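Local coordinates for putative uncharacterized protein (Ustilago maydis, PDB 4GNX) that probably serves as the small OB-fold subunit of replication protein A, a three-chain complex that binds single-stranded DNA, at residues T59-T64 with N77-F82; V21-K26 with L35-S40; Q15-T20 with V67-S72. One frame throughout, in Å; residues are numbered along the deposited sequence.

Contact 1: residues T59-T64 with N77-F82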
# COMPACT_ATOMS: atom_id res chain seq x y z
N THR A 59 -12.49 1.31 25.64
CA THR A 59 -11.07 1.61 25.66
C THR A 59 -10.76 2.87 24.84
O THR A 59 -10.21 3.84 25.37
CB THR A 59 -10.22 0.40 25.19
OG1 THR A 59 -10.91 -0.82 25.45
CG2 THR A 59 -8.88 0.38 25.91
N PHE A 60 -11.10 2.85 23.57
CA PHE A 60 -10.93 4.04 22.76
C PHE A 60 -12.26 4.60 22.40
O PHE A 60 -13.21 3.86 22.18
CB PHE A 60 -10.16 3.76 21.49
CG PHE A 60 -8.78 3.25 21.72
CD1 PHE A 60 -8.55 1.91 22.05
CD2 PHE A 60 -7.69 4.10 21.58
CE1 PHE A 60 -7.27 1.43 22.24
CE2 PHE A 60 -6.40 3.62 21.76
CZ PHE A 60 -6.19 2.29 22.10
N VAL A 61 -12.31 5.91 22.30
CA VAL A 61 -13.57 6.58 22.10
C VAL A 61 -13.43 7.71 21.07
O VAL A 61 -12.34 8.28 20.92
CB VAL A 61 -14.05 7.10 23.45
CG1 VAL A 61 -13.19 8.27 23.90
CG2 VAL A 61 -15.51 7.48 23.37
N GLU A 62 -14.49 7.99 20.32
CA GLU A 62 -14.49 9.17 19.42
C GLU A 62 -15.54 10.16 19.87
O GLU A 62 -16.73 9.85 19.87
CB GLU A 62 -14.73 8.81 17.94
CG GLU A 62 -14.58 10.00 17.00
CD GLU A 62 -15.10 9.74 15.58
OE1 GLU A 62 -16.31 9.96 15.32
OE2 GLU A 62 -14.30 9.33 14.69
N VAL A 63 -15.09 11.35 20.24
CA VAL A 63 -16.02 12.37 20.74
C VAL A 63 -16.26 13.45 19.72
O VAL A 63 -15.29 13.97 19.16
CB VAL A 63 -15.50 13.09 21.99
CG1 VAL A 63 -16.46 14.20 22.37
CG2 VAL A 63 -15.28 12.09 23.10
N THR A 64 -17.52 13.76 19.47
CA THR A 64 -17.83 14.99 18.77
C THR A 64 -18.20 15.97 19.86
O THR A 64 -19.11 15.72 20.66
CB THR A 64 -18.95 14.85 17.71
OG1 THR A 64 -18.58 13.86 16.73
CG2 THR A 64 -19.15 16.13 16.98
N ASN A 77 -20.98 16.46 22.64
CA ASN A 77 -22.28 16.39 21.99
C ASN A 77 -22.63 14.91 21.81
O ASN A 77 -23.62 14.43 22.36
CB ASN A 77 -22.29 17.18 20.65
CG ASN A 77 -22.24 18.72 20.84
OD1 ASN A 77 -22.73 19.28 21.83
ND2 ASN A 77 -21.66 19.42 19.86
N GLN A 78 -21.79 14.18 21.08
CA GLN A 78 -21.99 12.75 20.82
C GLN A 78 -20.74 11.95 21.09
O GLN A 78 -19.66 12.49 21.21
CB GLN A 78 -22.46 12.48 19.39
CG GLN A 78 -23.98 12.51 19.23
CD GLN A 78 -24.73 11.35 19.91
OE1 GLN A 78 -25.76 10.87 19.39
NE2 GLN A 78 -24.25 10.91 21.09
N ILE A 79 -20.89 10.65 21.21
CA ILE A 79 -19.75 9.81 21.54
C ILE A 79 -19.85 8.42 20.87
O ILE A 79 -20.91 7.78 20.89
CB ILE A 79 -19.54 9.68 23.08
CG1 ILE A 79 -19.38 11.06 23.79
CG2 ILE A 79 -18.34 8.81 23.37
CD1 ILE A 79 -20.64 11.63 24.46
N ARG A 80 -18.72 7.97 20.30
CA ARG A 80 -18.59 6.70 19.57
C ARG A 80 -17.60 5.69 20.22
O ARG A 80 -16.46 6.04 20.49
CB ARG A 80 -18.12 7.01 18.16
CG ARG A 80 -18.94 6.40 17.05
CD ARG A 80 -19.26 4.91 17.27
NE ARG A 80 -20.16 4.66 18.42
CZ ARG A 80 -20.98 3.62 18.57
NH1 ARG A 80 -21.10 2.67 17.64
NH2 ARG A 80 -21.72 3.55 19.67
N GLU A 81 -18.01 4.45 20.43
CA GLU A 81 -17.11 3.41 20.98
C GLU A 81 -16.17 2.78 19.93
O GLU A 81 -16.41 2.95 18.74
CB GLU A 81 -17.97 2.32 21.61
CG GLU A 81 -17.39 1.71 22.87
CD GLU A 81 -16.16 0.90 22.58
OE1 GLU A 81 -16.29 -0.16 21.93
OE2 GLU A 81 -15.05 1.35 22.96
N PHE A 82 -15.11 2.08 20.36
CA PHE A 82 -14.29 1.19 19.47
C PHE A 82 -13.77 -0.13 20.06
O PHE A 82 -14.51 -1.09 20.16
CB PHE A 82 -13.08 1.90 18.92
CG PHE A 82 -13.32 3.31 18.60
CD1 PHE A 82 -12.47 4.27 19.05
CD2 PHE A 82 -14.37 3.67 17.80
CE1 PHE A 82 -12.67 5.59 18.73
CE2 PHE A 82 -14.59 4.99 17.48
CZ PHE A 82 -13.73 5.95 17.95
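Glu62 and Arg80 face each other as a hydrogen-bonded pair of two antiparallel strands, 60-64 and 78-81, whose axes come within 4.6 Å at an angle of 157°. Glu62 N reaches Arg80 O at 2.8 Å and 166°, and Arg80 N returns the bond to Glu62 O. Thr64 and Gln78 repeat the pattern two residues on, again with a bond in each direction. Thr64 O takes two N-H groups, from Gln78 and from Asn77, with Asn77 N 2.8 Å from Thr64 O; with both residues opposite Thr64 this is a classic beta bulge. The strands form a hairpin, corresponding to the fourth and fifth strands of the OB barrel. On one face of the sheet Val63 CG2 meets Ile79 CG1 at 4.3 Å. The other face carries Glu62, Thr64, Gln78 and Arg80, with Arg80 CB lying 3.8 Å from Glu62 CB. The Glu62 chain runs out extended, CG anti to the backbone N (chi1 -174°), and its carboxylate is gripped by Tyr117 and Tyr90 of a neighbouring subunit. At Phe60 and Phe82, the Phe82 ring lies beside Phe60: Phe60 CB meets the ring at its edge, 3.4 Å from Phe82 CD1, while Arg80 O stands over one face toward the rim. Phe82 N makes a weak bond to Phe60 O. The Phe82 ring also meets Tyr117 of the neighbouring subunit, while Thr64 OG1 is bonded to Arg22.

Contact 2: residues V21-K26 with L35-S40; sequences VRIVGK and LLMQTS
Met37 lays its side chain along the backbone of Gly25, with Met37 CG 3.3 Å from Gly25 CA and Met37 SD 3.5 Å from Gly25 N. The chain gets there because CG is anti to the backbone N (chi1 -176°), and the bend at its last torsion goes with the packing of the methyl on Val61 and Val63. Ile23 CG1 closes on the sulfur from further along the strand, 4.2 Å from Met37 SD. Ile23 CD1 lies 3.6 Å from Thr39 CG2, with the two side chains at about a right angle. That same Thr39 CG2 also sits against Val24 O. Lys26 and Gln38 hold the backbones together as an antiparallel hydrogen-bonded pair; Gln38 N points almost straight at Lys26 O, 3.0 Å at 175°. Farther out, Thr39 OG1 is bonded to Gly43 O, which probably helps hold the rotation that puts CG2 against Ile23, and Ser40 OG is bonded to Glu97 on helix 93-104. Met37 also packs on Ile47, so its thioether enters the core between strands. The short segments run at 100° to each other, as where the strongly curved first strand of an OB barrel pairs with the second on one side and the fourth on the other.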
# COMPACT_ATOMS: atom_id res chain seq x y z
N VAL A 21 -15.54 20.07 17.29
CA VAL A 21 -14.51 19.23 16.72
C VAL A 21 -14.80 17.74 16.91
O VAL A 21 -15.82 17.34 17.50
CB VAL A 21 -13.14 19.54 17.32
CG1 VAL A 21 -12.75 20.99 17.06
CG2 VAL A 21 -13.12 19.20 18.80
N ARG A 22 -13.89 16.92 16.40
CA ARG A 22 -13.97 15.49 16.56
C ARG A 22 -12.61 15.03 17.03
O ARG A 22 -11.61 15.45 16.48
CB ARG A 22 -14.31 14.87 15.23
CG ARG A 22 -14.61 13.39 15.29
CD ARG A 22 -15.50 12.98 14.11
NE ARG A 22 -16.89 13.37 14.36
CZ ARG A 22 -17.84 13.35 13.44
NH1 ARG A 22 -17.55 12.97 12.21
NH2 ARG A 22 -19.08 13.73 13.74
N ILE A 23 -12.57 14.19 18.05
CA ILE A 23 -11.28 13.76 18.62
C ILE A 23 -11.33 12.32 19.13
O ILE A 23 -12.35 11.89 19.71
CB ILE A 23 -10.76 14.76 19.69
CG1 ILE A 23 -9.51 14.23 20.36
CG2 ILE A 23 -11.77 14.96 20.79
CD1 ILE A 23 -8.57 15.32 20.84
N VAL A 24 -10.24 11.58 18.91
CA VAL A 24 -10.14 10.17 19.29
C VAL A 24 -9.08 9.97 20.36
O VAL A 24 -8.00 10.54 20.29
CB VAL A 24 -9.76 9.27 18.09
CG1 VAL A 24 -9.76 7.80 18.51
CG2 VAL A 24 -10.72 9.45 16.93
N GLY A 25 -9.37 9.13 21.33
CA GLY A 25 -8.39 8.87 22.36
C GLY A 25 -8.68 7.66 23.18
O GLY A 25 -9.79 7.13 23.15
N LYS A 26 -7.66 7.23 23.90
CA LYS A 26 -7.72 6.10 24.83
C LYS A 26 -8.21 6.63 26.17
O LYS A 26 -7.72 7.64 26.67
CB LYS A 26 -6.33 5.49 25.00
CG LYS A 26 -6.28 4.00 25.30
CD LYS A 26 -6.39 3.69 26.77
CE LYS A 26 -5.86 2.31 27.08
NZ LYS A 26 -6.10 1.95 28.51
N LEU A 35 -14.40 12.91 31.56
CA LEU A 35 -13.57 11.86 31.01
C LEU A 35 -12.19 12.42 30.77
O LEU A 35 -12.04 13.53 30.25
CB LEU A 35 -14.15 11.43 29.67
CG LEU A 35 -13.23 10.64 28.73
CD1 LEU A 35 -13.02 9.24 29.27
CD2 LEU A 35 -13.80 10.58 27.33
N LEU A 36 -11.17 11.66 31.14
CA LEU A 36 -9.82 12.01 30.75
C LEU A 36 -9.34 11.11 29.61
O LEU A 36 -9.32 9.88 29.71
CB LEU A 36 -8.84 11.98 31.92
CG LEU A 36 -7.56 12.78 31.68
CD1 LEU A 36 -7.86 14.23 31.33
CD2 LEU A 36 -6.66 12.71 32.90
N MET A 37 -8.95 11.76 28.51
CA MET A 37 -8.59 11.08 27.29
C MET A 37 -7.15 11.36 26.84
O MET A 37 -6.69 12.50 26.90
CB MET A 37 -9.57 11.52 26.22
CG MET A 37 -9.39 10.81 24.90
SD MET A 37 -10.32 11.60 23.58
CE MET A 37 -11.99 11.32 24.16
N GLN A 38 -6.45 10.31 26.39
CA GLN A 38 -5.16 10.46 25.75
C GLN A 38 -5.32 10.48 24.22
O GLN A 38 -5.97 9.62 23.65
CB GLN A 38 -4.19 9.37 26.21
CG GLN A 38 -2.92 9.25 25.38
CD GLN A 38 -1.74 8.70 26.16
OE1 GLN A 38 -1.91 7.94 27.11
NE2 GLN A 38 -0.54 9.08 25.76
N THR A 39 -4.71 11.48 23.58
CA THR A 39 -4.80 11.68 22.14
C THR A 39 -3.59 11.10 21.40
O THR A 39 -2.55 10.88 22.01
CB THR A 39 -4.88 13.17 21.78
OG1 THR A 39 -5.65 13.85 22.75
CG2 THR A 39 -5.62 13.31 20.50
N SER A 40 -3.75 10.86 20.09
CA SER A 40 -2.65 10.51 19.19
C SER A 40 -1.47 11.45 19.36
O SER A 40 -0.32 11.08 19.18
CB SER A 40 -3.13 10.57 17.74
OG SER A 40 -3.62 11.86 17.41

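Contact 3: residues Q15-T20 with V67-S72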
# COMPACT_ATOMS: atom_id res chain seq x y z
N GLN A 15 -6.93 26.29 18.10
CA GLN A 15 -7.42 26.76 16.79
C GLN A 15 -8.93 26.64 16.60
O GLN A 15 -9.47 27.06 15.56
CB GLN A 15 -6.73 26.02 15.65
CG GLN A 15 -5.22 25.96 15.73
CD GLN A 15 -4.63 24.86 14.86
OE1 GLN A 15 -5.02 24.69 13.70
NE2 GLN A 15 -3.68 24.10 15.42
N TYR A 16 -9.62 26.05 17.57
CA TYR A 16 -11.06 25.86 17.44
C TYR A 16 -11.87 26.28 18.67
O TYR A 16 -12.89 25.69 18.98
CB TYR A 16 -11.40 24.42 17.01
CG TYR A 16 -10.77 23.99 15.69
CD1 TYR A 16 -9.54 23.36 15.66
CD2 TYR A 16 -11.43 24.21 14.48
CE1 TYR A 16 -8.96 22.97 14.46
CE2 TYR A 16 -10.87 23.83 13.28
CZ TYR A 16 -9.64 23.21 13.28
OH TYR A 16 -9.08 22.81 12.09
N VAL A 17 -11.45 27.30 19.38
CA VAL A 17 -12.26 27.71 20.50
C VAL A 17 -13.68 28.09 20.02
O VAL A 17 -13.84 28.84 19.05
CB VAL A 17 -11.60 28.82 21.33
CG1 VAL A 17 -12.54 29.30 22.41
CG2 VAL A 17 -10.32 28.30 21.96
N GLY A 18 -14.68 27.51 20.67
CA GLY A 18 -16.08 27.73 20.32
C GLY A 18 -16.59 26.92 19.13
O GLY A 18 -17.71 27.13 18.67
N GLN A 19 -15.79 25.99 18.64
CA GLN A 19 -16.18 25.23 17.47
C GLN A 19 -16.30 23.75 17.78
O GLN A 19 -15.72 23.25 18.75
CB GLN A 19 -15.17 25.41 16.34
CG GLN A 19 -14.87 26.84 15.98
CD GLN A 19 -15.73 27.29 14.84
OE1 GLN A 19 -16.86 27.77 15.04
NE2 GLN A 19 -15.21 27.16 13.62
N THR A 20 -17.06 23.07 16.95
CA THR A 20 -17.33 21.67 17.15
C THR A 20 -16.23 20.88 16.51
O THR A 20 -16.01 21.00 15.31
CB THR A 20 -18.66 21.28 16.52
OG1 THR A 20 -19.70 21.92 17.26
CG2 THR A 20 -18.85 19.80 16.59
N VAL A 67 -15.27 22.81 21.67
CA VAL A 67 -14.12 23.26 22.46
C VAL A 67 -14.47 24.45 23.37
O VAL A 67 -15.00 25.45 22.90
CB VAL A 67 -12.94 23.65 21.55
CG1 VAL A 67 -11.68 23.86 22.35
CG2 VAL A 67 -12.68 22.58 20.51
N SER A 68 -14.17 24.33 24.67
CA SER A 68 -14.53 25.38 25.65
C SER A 68 -13.43 26.40 25.85
O SER A 68 -12.26 26.03 25.96
CB SER A 68 -14.85 24.76 27.01
OG SER A 68 -15.92 23.86 26.90
N ASP A 69 -13.83 27.67 25.94
CA ASP A 69 -12.90 28.80 26.19
C ASP A 69 -12.35 28.92 27.64
O ASP A 69 -12.81 29.75 28.45
CB ASP A 69 -13.45 30.15 25.68
CG ASP A 69 -14.96 30.23 25.74
OD1 ASP A 69 -15.48 31.34 26.02
OD2 ASP A 69 -15.63 29.21 25.50
N ALA A 70 -11.37 28.06 27.93
CA ALA A 70 -10.44 28.21 29.06
C ALA A 70 -9.06 27.69 28.63
O ALA A 70 -8.04 28.36 28.83
CB ALA A 70 -10.96 27.49 30.30
N GLY A 71 -9.05 26.51 28.00
CA GLY A 71 -7.85 25.91 27.40
C GLY A 71 -8.16 24.70 26.51
O GLY A 71 -8.38 24.83 25.29
N SER A 72 -8.18 23.53 27.14
CA SER A 72 -8.43 22.26 26.46
C SER A 72 -9.49 21.40 27.19
O SER A 72 -9.23 20.25 27.60
CB SER A 72 -7.10 21.50 26.27
OG SER A 72 -6.56 21.09 27.51
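Val67 carries CG1 anti to its backbone N (chi1 -170°) and CG2 beside that N, which turns CG2 into the bend of the chain at 16-19. There Val67 CG2 lies 3.5 Å from Tyr16 O and 3.6 Å from Gln19 O, one branch touching two carbonyl oxygens. Val17 CG1 lies opposite the backbone N (chi1 175°), reaching out along the surface until it meets Asp69 CB at 3.5 Å, the two side chains crossing at about a right angle. Of the Tyr16 side chain, CB comes near Val67 CG2 at 4.2 Å, while the ring leads away.

The bend itself is a type II beta turn from Tyr16 to Gln19, closed by Gln19 N on Tyr16 O at 2.9 Å. Gly18 occupies its third position with a positive phi of 80°, which glycine adopts readily. The turn offers two backbone groups to one residue: Gly18 N donates to Val67 O at 3.1 Å, and Val67 N donates to Gln19 O at 3.0 Å. Val67 is therefore held by its N-H and its C=O, with its side chain against Tyr16 O and Gln19 O, and both backbone polar groups of buried Val67 are satisfied. Past it the chain bends again, with Asp69 at the centre of an inverse gamma turn.

The contact lies at the surface, where no other subunit touches it. It joins the loop leading into strand 20-31 to strand 60-68 at Val67: Val67 and Tyr16 both pack on Val21, Tyr16 also touches Pro6, Ser68 lies against Ser73, and Thr20 reaches Asn77 on strand 73-81.

Overall arrangement
From the N terminus, after strand 7-8 the chain comes to the turn at 16-19, where contact 3 opens, and runs straight into strand 20-31. Contact 2 then closes the short hairpin between that strand and 34-39. It lies wholly within the span of contact 3, which ends 47 residues on, when strand 60-68 returns to the turn. Contact 1 starts on that same strand before contact 3 is complete and ends on strand 73-81, so the two cross, at opposite sides of the chain's centre. Contacts 2 and 1 follow in series, contact 2 closing before contact 1 opens, yet adjoin through neighbouring strands 20-31 and 60-68. Together the three tie both hairpins and the entry loop into one curled barrel.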